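Local atomic coordinates of periplasmic oligopeptide-binding protein (Burkholderia pseudomallei, PDB entry 3ZS6), a protein that probably captures oligopeptides in the periplasm and delivers them to an ABC transporter for uptake. Residues D6-V11 and K210-P215; I42-A47 and G487-N492; G250-P255 and L480-V485; T296-V301 and Q474-R479. All coordinates share one frame; numbering follows the deposited sequence.

Overall arrangement
Interaction 1 is the one regular strand pair of the four: parallel, held by five backbone bonds, with 629 Å² buried. The others bury 276 to 387 Å² and involve loops, with strand edges in interactions 3 and 4. These two reach the same sheet, where strands 253-258 and 470-480 are neighbours, and they meet at the probable bond from Arg254 N to Arg479 O. Interaction 2 joins two loops through threonine hydroxyls; it touches interaction 3 by Tyr488 packing on Arg254 and interaction 4 through Tyr488 OH and Arg479 NH1. None is wholly core: each is partly buried, but charged groups and bridging waters are most prominent in interaction 3. Centres of interactions 1 and 4 lie about 23 Å apart.

Interaction 1: residues D6-V11 and K210-P215; sequences DLTRQV and KVTYLP
The Arg9 guanidinium carries Tyr213 OH over one face, offset toward the rim, 3.2 Å above the plane. The Arg9 and Tyr213 side chains lie side by side, pointing the same way, with guanidinium and ring planes 37° apart, and Arg9 CD comes obliquely to 3.5 Å from Tyr213 CE1. Although NH1 passes near the phenol oxygen, the angle is too poor for a hydrogen bond: Tyr213 OH is bonded to Asp34, while Arg9 NH1 and NH2 hold Ser499 and the carbonyl of Arg497, and Tyr233 adds a cation-pi contact. Val11 crosses Tyr213 at about a right angle; its chi1 of -70° turns CG1 to the ring, 3.7 Å from Tyr213 CD1.

Beneath these groups the parallel strands are in register from Asp6-Lys210 to Val11-Pro215. Five backbone bonds alternate in donor: Leu7, Arg9 and Val11 N from one strand, Thr212 and Leu214 N from the other. On the face of Thr8 and Thr212, Thr8 CG2 packs against Leu214 CD1 (3.8 Å), and a water bridges Leu7 O and Thr212 OG1.

Strand 6-11 ends a four-stranded mixed sheet, in which strand 191-196 flanks 210-215 on its other side. Helix 26-35 packs on the face bearing Arg9, Val11 and Tyr213.

Interaction 2: residues I42-A47 and G487-N492; sequences IDASGA and GYTLTN
Ala44 O is gripped from segment 487-492 by the hydroxyl of Thr489, whose OG1 donates to it at 2.8 Å, and by a water that donates to the same oxygen while accepting from Thr489 N. The carbonyl belongs to a type I beta turn from Asp43 to Gly46, the turn of the beta hairpin joining strands 40-42 and 48-60. The hydroxyl arrives 37° above the carbonyl plane. Thr489 OG1 stands between its own backbone N and carbonyl carbon (chi1 82°), which directs it at the turn.

The next carbonyl is held in a similar way: Thr491 OG1 donates to Ser45 O at 2.8 Å, tilted 19° from that carbonyl plane. Two consecutive turn carbonyls therefore each receive a threonine hydroxyl.

Inside the turn, Asp43 OD1 fixes the shape. It accepts from Ser45 N in an Asx turn, from Ser45 OG on its syn lone pair, and from Ala47 N above the carboxylate plane. Gly46 has a positive phi, and the two backbones come close there, Gly46 CA lying 4.0 Å from Asn492 CA.

Asn492 is anchored by OD1, which accepts from Met496 N. Its CG comes 3.9 Å from Gly46 CA. At the start of the turn, Ala44 CB lies 3.4 Å from Gly487 O.

Interaction 3: residues G250-P255 and L480-V485; sequences GKELRP and LVKSYV
Arg254 and Val481 cross at about a right angle, with the valine CB over one face of the guanidinium and 3.8 Å from Arg254 NE. The arginine bends at chi2 (-61°), folding its guanidinium back over the chain. NH2 then donates to Val481 O at 2.9 Å, from well above that carbonyl plane, while NE donates to Glu252 O, which lies in the guanidinium plane.

Glu252 O has a second donor, Val481 N, at 2.9 Å, and the two reach it from opposite faces of its plane. Beside this bond Leu253 and Leu480 form an antiparallel non-hydrogen-bonded pair.

The Glu252 side chain is modelled in two conformers, so its bonds are provisional. In one of them it reaches the type I turn Lys482-Val485, where Ser483 OG donates to OE2, and OE1 bonds to Tyr226 OH. In that conformer Glu252 OE1 and Lys482 NZ are 4.9 Å apart, too far for a salt bridge, and a water bridges them; Lys482 also bonds to Tyr226 O and makes a cation-pi contact with that ring.

The firmer chemistry is that of Arg254. With NH2 on Val481 O and a water linking it to Ser483 O and Val485 O, its charge is probably balanced here by carbonyl dipoles and water.

Interaction 4: residues T296-V301 and Q474-R479; sequences TQAGEV and QYSADR
Two direct hydrogen bonds span the contact. Ser476 OG donates to Ala298 O at 2.8 Å. Farther along, Gln474 N donates to Val301 O, also at 2.8 Å. The serine is set for its bond by OG lying opposite the backbone N (chi1 162°) and beside the carbonyl carbon. The same hydroxyl oxygen accepts from Asp478 N, closing an ST turn, so one hydroxyl both shapes its own chain and ties it to the loop after helix 288-296.

A water supplies the indirect polar link: it donates to Glu300 OE2 and accepts from Ser476 N. The other carboxylate oxygen, Glu300 OE1, serves its own segment, accepting from Thr296 OG1 above the carboxylate plane and from Ala298 N on the syn side at 2.9 Å. The bend at chi2 (88°) swings the carboxylate back over the loop for these bonds, which brace the chain where it leaves the helix.

Van der Waals contact fills in around them. Glu300 CG lies 3.5 Å from Gln474 O, its OE2 comes 3.6 Å from Ser476 CB, and Ala298 CB approaches Ser476 OG and Asp478 OD2, at 4.0 Å from the latter.

The touching parts run roughly antiparallel, 159° apart end to end. Strand 253-258 pairs antiparallel with strand 470-480: Gln474 NE2 bonds to Gln258 O, Asp478 OD1 accepts from Gly256 N, and Val301 packs on Leu257. Tyr475, pointing away from the loop, touches an apolar side chain of the bound peptide, while Thr296 and Glu300 pack on Phe473 of strand 470-480.

Interaction 1: residues D6-V11 and K210-P215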
loop_
_atom_site.group_PDB
_atom_site.type_symbol
_atom_site.label_atom_id
_atom_site.label_comp_id
_atom_site.label_asym_id
_atom_site.label_seq_id
_atom_site.Cartn_x
_atom_site.Cartn_y
_atom_site.Cartn_z
ATOM N N ASP A 6 -14.175 15.559 17.449
ATOM C CA ASP A 6 -14.287 15.466 15.996
ATOM C C ASP A 6 -12.891 15.484 15.405
ATOM O O ASP A 6 -12.071 16.329 15.761
ATOM C CB ASP A 6 -15.061 16.655 15.413
ATOM C CG ASP A 6 -16.513 16.688 15.848
ATOM O OD1 ASP A 6 -17.000 15.687 16.406
ATOM O OD2 ASP A 6 -17.180 17.718 15.619
ATOM N N LEU A 7 -12.629 14.569 14.483
ATOM C CA LEU A 7 -11.330 14.519 13.822
ATOM C C LEU A 7 -11.499 14.664 12.320
ATOM O O LEU A 7 -12.339 13.993 11.723
ATOM C CB LEU A 7 -10.632 13.198 14.134
ATOM C CG LEU A 7 -9.244 13.029 13.510
ATOM C CD1 LEU A 7 -8.244 13.950 14.201
ATOM C CD2 LEU A 7 -8.821 11.571 13.616
ATOM N N THR A 8 -10.698 15.541 11.716
ATOM C CA THR A 8 -10.704 15.735 10.271
ATOM C C THR A 8 -9.328 15.384 9.706
ATOM O O THR A 8 -8.320 15.999 10.082
ATOM C CB THR A 8 -11.052 17.188 9.904
ATOM O OG1 THR A 8 -12.355 17.503 10.397
ATOM C CG2 THR A 8 -11.028 17.395 8.386
ATOM N N ARG A 9 -9.295 14.392 8.816
ATOM C CA ARG A 9 -8.043 13.890 8.246
ATOM C C ARG A 9 -8.017 14.129 6.739
ATOM O O ARG A 9 -9.019 13.914 6.059
ATOM C CB ARG A 9 -7.899 12.378 8.508
ATOM C CG ARG A 9 -8.073 11.965 9.978
ATOM C CD ARG A 9 -8.163 10.431 10.121
ATOM N NE ARG A 9 -6.945 9.754 9.668
ATOM C CZ ARG A 9 -6.466 8.629 10.193
ATOM N NH1 ARG A 9 -7.111 8.034 11.195
ATOM N NH2 ARG A 9 -5.335 8.098 9.717
ATOM N N GLN A 10 -6.870 14.556 6.218
ATOM C CA GLN A 10 -6.733 14.792 4.776
ATOM C C GLN A 10 -6.143 13.564 4.093
ATOM O O GLN A 10 -5.138 13.009 4.554
ATOM C CB GLN A 10 -5.860 16.022 4.494
ATOM C CG GLN A 10 -5.574 16.267 2.988
ATOM C CD GLN A 10 -4.095 16.115 2.605
ATOM O OE1 GLN A 10 -3.195 16.372 3.407
ATOM N NE2 GLN A 10 -3.850 15.722 1.360
ATOM N N VAL A 11 -6.778 13.127 3.008
ATOM C CA VAL A 11 -6.224 12.044 2.184
ATOM C C VAL A 11 -5.833 12.561 0.787
ATOM O O VAL A 11 -6.387 13.554 0.312
ATOM C CB VAL A 11 -7.176 10.831 2.107
ATOM C CG1 VAL A 11 -7.244 10.114 3.472
ATOM C CG2 VAL A 11 -8.563 11.262 1.648
ATOM N N LYS A 210 -16.508 11.448 15.731
ATOM C CA LYS A 210 -16.791 11.744 14.336
ATOM C C LYS A 210 -15.494 11.874 13.565
ATOM O O LYS A 210 -14.559 12.543 14.017
ATOM C CB LYS A 210 -17.616 13.035 14.206
ATOM C CG LYS A 210 -17.837 13.454 12.751
ATOM C CD LYS A 210 -19.016 14.402 12.590
ATOM C CE LYS A 210 -18.591 15.850 12.608
ATOM N NZ LYS A 210 -19.684 16.724 12.063
ATOM N N VAL A 211 -15.439 11.240 12.400
ATOM C CA VAL A 211 -14.276 11.353 11.533
ATOM C C VAL A 211 -14.692 11.854 10.154
ATOM O O VAL A 211 -15.643 11.345 9.552
ATOM C CB VAL A 211 -13.540 10.001 11.374
ATOM C CG1 VAL A 211 -12.252 10.185 10.576
ATOM C CG2 VAL A 211 -13.238 9.400 12.722
ATOM N N THR A 212 -13.980 12.862 9.671
ATOM C CA THR A 212 -14.211 13.416 8.353
ATOM C C THR A 212 -12.943 13.229 7.515
ATOM O O THR A 212 -11.852 13.627 7.938
ATOM C CB THR A 212 -14.547 14.916 8.448
ATOM O OG1 THR A 212 -15.788 15.089 9.146
ATOM C CG2 THR A 212 -14.647 15.546 7.059
ATOM N N TYR A 213 -13.088 12.605 6.346
ATOM C CA TYR A 213 -11.981 12.442 5.398
ATOM C C TYR A 213 -12.153 13.374 4.192
ATOM O O TYR A 213 -13.152 13.285 3.463
ATOM C CB TYR A 213 -11.874 10.987 4.913
ATOM C CG TYR A 213 -11.238 10.046 5.914
ATOM C CD1 TYR A 213 -9.861 10.011 6.076
ATOM C CD2 TYR A 213 -12.010 9.187 6.691
ATOM C CE1 TYR A 213 -9.264 9.159 7.002
ATOM C CE2 TYR A 213 -11.420 8.329 7.616
ATOM C CZ TYR A 213 -10.045 8.322 7.765
ATOM O OH TYR A 213 -9.435 7.475 8.679
ATOM N N LEU A 214 -11.178 14.250 3.976
ATOM C CA LEU A 214 -11.218 15.182 2.842
ATOM C C LEU A 214 -10.137 14.843 1.822
ATOM O O LEU A 214 -8.949 14.893 2.139
ATOM C CB LEU A 214 -10.998 16.624 3.318
ATOM C CG LEU A 214 -11.886 17.138 4.451
ATOM C CD1 LEU A 214 -11.484 18.577 4.836
ATOM C CD2 LEU A 214 -13.337 17.074 4.013
ATOM N N PRO A 215 -10.542 14.486 0.597
ATOM C CA PRO A 215 -9.572 14.293 -0.489
ATOM C C PRO A 215 -9.040 15.632 -0.962
ATOM O O PRO A 215 -9.803 16.450 -1.503
ATOM C CB PRO A 215 -10.411 13.651 -1.600
ATOM C CG PRO A 215 -11.806 14.133 -1.330
ATOM C CD PRO A 215 -11.919 14.182 0.173
HETATM O O HOH W 1 -15.019 15.325 11.712
#

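Interaction 2: residues I42-A47 and G487-N492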
loop_
_atom_site.group_PDB
_atom_site.type_symbol
_atom_site.label_atom_id
_atom_site.label_comp_id
_atom_site.label_asym_id
_atom_site.label_seq_id
_atom_site.Cartn_x
_atom_site.Cartn_y
_atom_site.Cartn_z
ATOM N N ILE A 42 -4.114 -3.327 13.436
ATOM C CA ILE A 42 -2.828 -2.694 13.735
ATOM C C ILE A 42 -3.107 -1.450 14.551
ATOM O O ILE A 42 -3.835 -0.566 14.091
ATOM C CB ILE A 42 -2.077 -2.264 12.470
ATOM C CG1 ILE A 42 -1.895 -3.453 11.521
ATOM C CG2 ILE A 42 -0.726 -1.608 12.846
ATOM C CD1 ILE A 42 -1.189 -4.670 12.167
ATOM N N ASP A 43 -2.555 -1.376 15.763
ATOM C CA ASP A 43 -2.866 -0.250 16.647
ATOM C C ASP A 43 -1.932 0.938 16.414
ATOM O O ASP A 43 -1.142 0.945 15.466
ATOM C CB ASP A 43 -2.910 -0.669 18.133
ATOM C CG ASP A 43 -1.518 -0.812 18.767
ATOM O OD1 ASP A 43 -0.498 -0.408 18.156
ATOM O OD2 ASP A 43 -1.454 -1.322 19.906
ATOM N N ALA A 44 -2.025 1.944 17.274
ATOM C CA ALA A 44 -1.326 3.201 17.016
ATOM C C ALA A 44 0.188 3.008 17.004
ATOM O O ALA A 44 0.912 3.743 16.332
ATOM C CB ALA A 44 -1.730 4.250 18.033
ATOM N N SER A 45 0.660 2.007 17.739
ATOM C CA SER A 45 2.087 1.734 17.834
ATOM C C SER A 45 2.600 0.876 16.679
ATOM O O SER A 45 3.808 0.734 16.497
ATOM C CB SER A 45 2.400 1.016 19.149
ATOM O OG SER A 45 1.886 -0.308 19.109
ATOM N N GLY A 46 1.685 0.284 15.918
ATOM C CA GLY A 46 2.068 -0.630 14.857
ATOM C C GLY A 46 1.962 -2.087 15.284
ATOM O O GLY A 46 2.247 -2.995 14.501
ATOM N N ALA A 47 1.547 -2.315 16.528
ATOM C CA ALA A 47 1.381 -3.675 17.040
ATOM C C ALA A 47 0.123 -4.356 16.485
ATOM O O ALA A 47 -0.898 -3.704 16.230
ATOM C CB ALA A 47 1.355 -3.671 18.567
ATOM N N GLY A 487 -2.316 10.112 21.282
ATOM C CA GLY A 487 -2.201 8.719 20.876
ATOM C C GLY A 487 -1.290 8.418 19.685
ATOM O O GLY A 487 -1.038 7.253 19.374
ATOM N N TYR A 488 -0.807 9.453 19.007
ATOM C CA TYR A 488 0.047 9.261 17.829
ATOM C C TYR A 488 1.422 8.763 18.266
ATOM O O TYR A 488 2.008 9.309 19.200
ATOM C CB TYR A 488 0.191 10.579 17.049
ATOM C CG TYR A 488 0.692 10.429 15.618
ATOM C CD1 TYR A 488 2.060 10.406 15.329
ATOM C CD2 TYR A 488 -0.204 10.315 14.557
ATOM C CE1 TYR A 488 2.521 10.273 14.023
ATOM C CE2 TYR A 488 0.245 10.171 13.244
ATOM C CZ TYR A 488 1.606 10.153 12.983
ATOM O OH TYR A 488 2.048 10.020 11.687
ATOM N N THR A 489 1.939 7.729 17.605
ATOM C CA THR A 489 3.293 7.252 17.902
ATOM C C THR A 489 4.172 7.333 16.662
ATOM O O THR A 489 3.677 7.521 15.548
ATOM C CB THR A 489 3.317 5.794 18.405
ATOM O OG1 THR A 489 3.259 4.903 17.283
ATOM C CG2 THR A 489 2.147 5.519 19.364
ATOM N N LEU A 490 5.478 7.186 16.854
ATOM C CA LEU A 490 6.404 7.270 15.730
ATOM C C LEU A 490 6.914 5.889 15.333
ATOM O O LEU A 490 7.926 5.769 14.644
ATOM C CB LEU A 490 7.575 8.200 16.068
ATOM C CG LEU A 490 7.191 9.618 16.517
ATOM C CD1 LEU A 490 8.435 10.448 16.842
ATOM C CD2 LEU A 490 6.324 10.316 15.470
ATOM N N THR A 491 6.210 4.847 15.765
ATOM C CA THR A 491 6.675 3.483 15.526
ATOM C C THR A 491 5.762 2.654 14.606
ATOM O O THR A 491 6.033 1.482 14.353
ATOM C CB THR A 491 6.879 2.737 16.851
ATOM O OG1 THR A 491 5.621 2.618 17.523
ATOM C CG2 THR A 491 7.858 3.500 17.745
ATOM N N ASN A 492 4.687 3.265 14.108
ATOM C CA ASN A 492 3.794 2.605 13.147
ATOM C C ASN A 492 4.377 2.699 11.725
ATOM O O ASN A 492 3.968 3.540 10.919
ATOM C CB ASN A 492 2.396 3.237 13.220
ATOM C CG ASN A 492 1.325 2.399 12.535
ATOM O OD1 ASN A 492 1.482 1.966 11.389
ATOM N ND2 ASN A 492 0.214 2.181 13.236
HETATM O O HOH W 2 0.460 6.448 15.563
#

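Interaction 3: residues G250-P255 and L480-V485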
loop_
_atom_site.group_PDB
_atom_site.type_symbol
_atom_site.label_atom_id
_atom_site.label_comp_id
_atom_site.label_asym_id
_atom_site.label_seq_id
_atom_site.Cartn_x
_atom_site.Cartn_y
_atom_site.Cartn_z
ATOM N N GLY A 250 6.742 23.092 14.616
ATOM C CA GLY A 250 7.538 22.329 15.556
ATOM C C GLY A 250 7.186 20.854 15.623
ATOM O O GLY A 250 7.214 20.153 14.612
ATOM N N LYS A 251 6.843 20.395 16.822
ATOM C CA LYS A 251 6.617 18.979 17.078
ATOM C C LYS A 251 5.310 18.441 16.501
ATOM O O LYS A 251 5.085 17.235 16.507
ATOM C CB LYS A 251 6.723 18.673 18.583
ATOM C CG LYS A 251 8.134 18.889 19.158
ATOM C CD LYS A 251 8.181 18.555 20.655
ATOM C CE LYS A 251 9.373 19.205 21.360
ATOM N NZ LYS A 251 9.277 19.056 22.851
ATOM N N GLU A 252 4.441 19.324 16.021
ATOM C CA GLU A 252 3.278 18.867 15.258
ATOM C C GLU A 252 3.735 18.145 13.986
ATOM O O GLU A 252 3.019 17.300 13.430
ATOM C CB GLU A 252 2.336 20.033 14.926
ATOM C CG GLU A 252 1.778 20.717 16.173
ATOM C CD GLU A 252 0.789 21.822 15.868
ATOM O OE1 GLU A 252 0.567 22.115 14.673
ATOM O OE2 GLU A 252 0.229 22.397 16.828
ATOM N N LEU A 253 4.937 18.475 13.529
ATOM C CA LEU A 253 5.518 17.781 12.379
ATOM C C LEU A 253 6.030 16.435 12.883
ATOM O O LEU A 253 7.053 16.374 13.564
ATOM C CB LEU A 253 6.656 18.610 11.762
ATOM C CG LEU A 253 7.513 17.974 10.653
ATOM C CD1 LEU A 253 6.663 17.186 9.705
ATOM C CD2 LEU A 253 8.315 19.031 9.890
ATOM N N ARG A 254 5.296 15.365 12.579
ATOM C CA ARG A 254 5.634 14.041 13.089
ATOM C C ARG A 254 6.571 13.344 12.108
ATOM O O ARG A 254 6.173 12.994 10.997
ATOM C CB ARG A 254 4.373 13.209 13.315
ATOM C CG ARG A 254 3.228 13.969 13.983
ATOM C CD ARG A 254 3.604 14.493 15.387
ATOM N NE ARG A 254 2.515 15.306 15.922
ATOM C CZ ARG A 254 1.805 15.013 17.007
ATOM N NH1 ARG A 254 2.080 13.925 17.726
ATOM N NH2 ARG A 254 0.821 15.819 17.376
ATOM N N PRO A 255 7.826 13.142 12.520
ATOM C CA PRO A 255 8.881 12.719 11.597
ATOM C C PRO A 255 9.105 11.214 11.591
ATOM O O PRO A 255 8.747 10.527 12.551
ATOM C CB PRO A 255 10.112 13.381 12.198
ATOM C CG PRO A 255 9.866 13.251 13.689
ATOM C CD PRO A 255 8.357 13.395 13.872
ATOM N N LEU A 480 1.783 16.656 9.402
ATOM C CA LEU A 480 1.374 17.545 10.488
ATOM C C LEU A 480 0.156 16.973 11.197
ATOM O O LEU A 480 -0.835 16.621 10.558
ATOM C CB LEU A 480 1.062 18.950 9.956
ATOM C CG LEU A 480 2.266 19.768 9.469
ATOM C CD1 LEU A 480 1.842 20.907 8.539
ATOM C CD2 LEU A 480 3.073 20.310 10.655
ATOM N N VAL A 481 0.247 16.872 12.519
ATOM C CA VAL A 481 -0.863 16.421 13.350
ATOM C C VAL A 481 -0.933 17.369 14.549
ATOM O O VAL A 481 0.067 17.590 15.233
ATOM C CB VAL A 481 -0.678 14.970 13.827
ATOM C CG1 VAL A 481 -1.820 14.553 14.750
ATOM C CG2 VAL A 481 -0.572 14.006 12.624
ATOM N N LYS A 482 -2.107 17.946 14.780
ATOM C CA LYS A 482 -2.274 18.983 15.802
ATOM C C LYS A 482 -1.825 18.510 17.191
ATOM O O LYS A 482 -1.920 17.321 17.518
ATOM C CB LYS A 482 -3.733 19.454 15.836
ATOM C CG LYS A 482 -4.199 20.129 14.538
ATOM C CD LYS A 482 -3.635 21.545 14.419
ATOM C CE LYS A 482 -4.169 22.271 13.185
ATOM N NZ LYS A 482 -3.765 23.711 13.181
ATOM N N SER A 483 -1.321 19.444 17.996
ATOM C CA SER A 483 -0.849 19.137 19.346
ATOM C C SER A 483 -1.947 18.569 20.241
ATOM O O SER A 483 -1.658 17.853 21.202
ATOM C CB SER A 483 -0.235 20.379 20.005
ATOM O OG SER A 483 0.906 20.802 19.279
ATOM N N TYR A 484 -3.203 18.895 19.946
ATOM C CA TYR A 484 -4.311 18.355 20.742
ATOM C C TYR A 484 -4.758 16.943 20.320
ATOM O O TYR A 484 -5.684 16.384 20.910
ATOM C CB TYR A 484 -5.508 19.307 20.756
ATOM C CG TYR A 484 -5.968 19.759 19.386
ATOM C CD1 TYR A 484 -6.718 18.917 18.564
ATOM C CD2 TYR A 484 -5.658 21.033 18.917
ATOM C CE1 TYR A 484 -7.143 19.336 17.302
ATOM C CE2 TYR A 484 -6.077 21.461 17.672
ATOM C CZ TYR A 484 -6.816 20.610 16.864
ATOM O OH TYR A 484 -7.231 21.049 15.621
ATOM N N VAL A 485 -4.119 16.372 19.299
ATOM C CA VAL A 485 -4.419 14.990 18.914
ATOM C C VAL A 485 -3.514 14.008 19.650
ATOM O O VAL A 485 -2.315 13.933 19.375
ATOM C CB VAL A 485 -4.304 14.744 17.395
ATOM C CG1 VAL A 485 -4.542 13.247 17.063
ATOM C CG2 VAL A 485 -5.288 15.618 16.636
HETATM O O HOH W 3 -1.119 24.221 14.284
HETATM O O HOH W 4 -2.251 22.591 17.732
HETATM O O HOH W 5 -0.053 12.414 19.909
HETATM O O HOH W 6 0.034 15.478 19.972
#

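Interaction 4: residues T296-V301 and Q474-R479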
loop_
_atom_site.group_PDB
_atom_site.type_symbol
_atom_site.label_atom_id
_atom_site.label_comp_id
_atom_site.label_asym_id
_atom_site.label_seq_id
_atom_site.Cartn_x
_atom_site.Cartn_y
_atom_site.Cartn_z
ATOM N N THR A 296 12.812 16.841 -2.735
ATOM C CA THR A 296 11.874 16.331 -1.731
ATOM C C THR A 296 12.161 16.927 -0.346
ATOM O O THR A 296 11.268 17.497 0.291
ATOM C CB THR A 296 11.868 14.787 -1.683
ATOM O OG1 THR A 296 13.126 14.307 -1.196
ATOM C CG2 THR A 296 11.620 14.214 -3.092
ATOM N N GLN A 297 13.404 16.788 0.108
ATOM C CA GLN A 297 13.902 17.479 1.307
ATOM C C GLN A 297 13.203 17.112 2.613
ATOM O O GLN A 297 13.268 17.861 3.598
ATOM C CB GLN A 297 13.852 18.998 1.113
ATOM C CG GLN A 297 14.644 19.480 -0.090
ATOM C CD GLN A 297 14.892 20.976 -0.058
ATOM O OE1 GLN A 297 13.961 21.772 0.019
ATOM N NE2 GLN A 297 16.156 21.361 -0.098
ATOM N N ALA A 298 12.544 15.964 2.640
ATOM C CA ALA A 298 11.845 15.563 3.848
ATOM C C ALA A 298 12.486 14.329 4.482
ATOM O O ALA A 298 11.829 13.579 5.202
ATOM C CB ALA A 298 10.362 15.338 3.559
ATOM N N GLY A 299 13.776 14.136 4.217
ATOM C CA GLY A 299 14.513 13.010 4.763
ATOM C C GLY A 299 14.482 11.735 3.931
ATOM O O GLY A 299 15.019 10.707 4.349
ATOM N N GLU A 300 13.858 11.790 2.757
ATOM C CA GLU A 300 13.772 10.613 1.889
ATOM C C GLU A 300 15.160 10.042 1.586
ATOM O O GLU A 300 16.110 10.790 1.379
ATOM C CB GLU A 300 13.046 10.948 0.582
ATOM C CG GLU A 300 11.561 11.231 0.752
ATOM C CD GLU A 300 11.259 12.688 1.047
ATOM O OE1 GLU A 300 12.212 13.488 1.184
ATOM O OE2 GLU A 300 10.060 13.033 1.137
ATOM N N VAL A 301 15.265 8.718 1.549
ATOM C CA VAL A 301 16.548 8.049 1.325
ATOM C C VAL A 301 16.624 7.411 -0.067
ATOM O O VAL A 301 15.749 6.635 -0.442
ATOM C CB VAL A 301 16.789 6.955 2.393
ATOM C CG1 VAL A 301 18.077 6.187 2.097
ATOM C CG2 VAL A 301 16.833 7.574 3.787
ATOM N N GLN A 474 12.991 6.014 -0.453
ATOM C CA GLN A 474 12.114 5.529 0.596
ATOM C C GLN A 474 11.213 6.669 1.042
ATOM O O GLN A 474 11.695 7.769 1.308
ATOM C CB GLN A 474 12.939 5.021 1.782
ATOM C CG GLN A 474 12.098 4.438 2.921
ATOM C CD GLN A 474 12.964 3.821 4.002
ATOM O OE1 GLN A 474 14.190 3.793 3.886
ATOM N NE2 GLN A 474 12.331 3.320 5.059
ATOM N N TYR A 475 9.908 6.412 1.113
ATOM C CA TYR A 475 8.952 7.417 1.586
ATOM C C TYR A 475 9.303 7.952 2.970
ATOM O O TYR A 475 9.734 7.204 3.846
ATOM C CB TYR A 475 7.533 6.846 1.663
ATOM C CG TYR A 475 6.740 6.914 0.378
ATOM C CD1 TYR A 475 6.777 5.870 -0.536
ATOM C CD2 TYR A 475 5.933 8.013 0.092
ATOM C CE1 TYR A 475 6.036 5.913 -1.708
ATOM C CE2 TYR A 475 5.192 8.069 -1.080
ATOM C CZ TYR A 475 5.250 7.015 -1.975
ATOM O OH TYR A 475 4.518 7.058 -3.140
ATOM N N SER A 476 9.099 9.252 3.150
ATOM C CA SER A 476 9.167 9.889 4.459
ATOM C C SER A 476 7.763 9.926 5.071
ATOM O O SER A 476 6.788 10.190 4.372
ATOM C CB SER A 476 9.716 11.307 4.319
ATOM O OG SER A 476 9.416 12.092 5.456
ATOM N N ALA A 477 7.672 9.661 6.375
ATOM C CA ALA A 477 6.395 9.612 7.087
ATOM C C ALA A 477 5.939 10.991 7.579
ATOM O O ALA A 477 4.873 11.123 8.199
ATOM C CB ALA A 477 6.506 8.652 8.278
ATOM N N ASP A 478 6.759 12.002 7.313
ATOM C CA ASP A 478 6.519 13.361 7.783
ATOM C C ASP A 478 5.119 13.862 7.459
ATOM O O ASP A 478 4.700 13.862 6.301
ATOM C CB ASP A 478 7.550 14.327 7.188
ATOM C CG ASP A 478 8.953 14.099 7.730
ATOM O OD1 ASP A 478 9.197 13.041 8.344
ATOM O OD2 ASP A 478 9.818 14.973 7.517
ATOM N N ARG A 479 4.409 14.296 8.495
ATOM C CA ARG A 479 3.098 14.907 8.332
ATOM C C ARG A 479 2.804 15.810 9.533
ATOM O O ARG A 479 3.511 15.752 10.548
ATOM C CB ARG A 479 2.006 13.837 8.171
ATOM C CG ARG A 479 1.740 12.981 9.416
ATOM C CD ARG A 479 0.328 12.359 9.384
ATOM N NE ARG A 479 0.088 11.598 8.156
ATOM C CZ ARG A 479 0.353 10.300 8.016
ATOM N NH1 ARG A 479 0.871 9.602 9.025
ATOM N NH2 ARG A 479 0.112 9.698 6.857
HETATM O O HOH W 7 8.324 11.006 1.060
#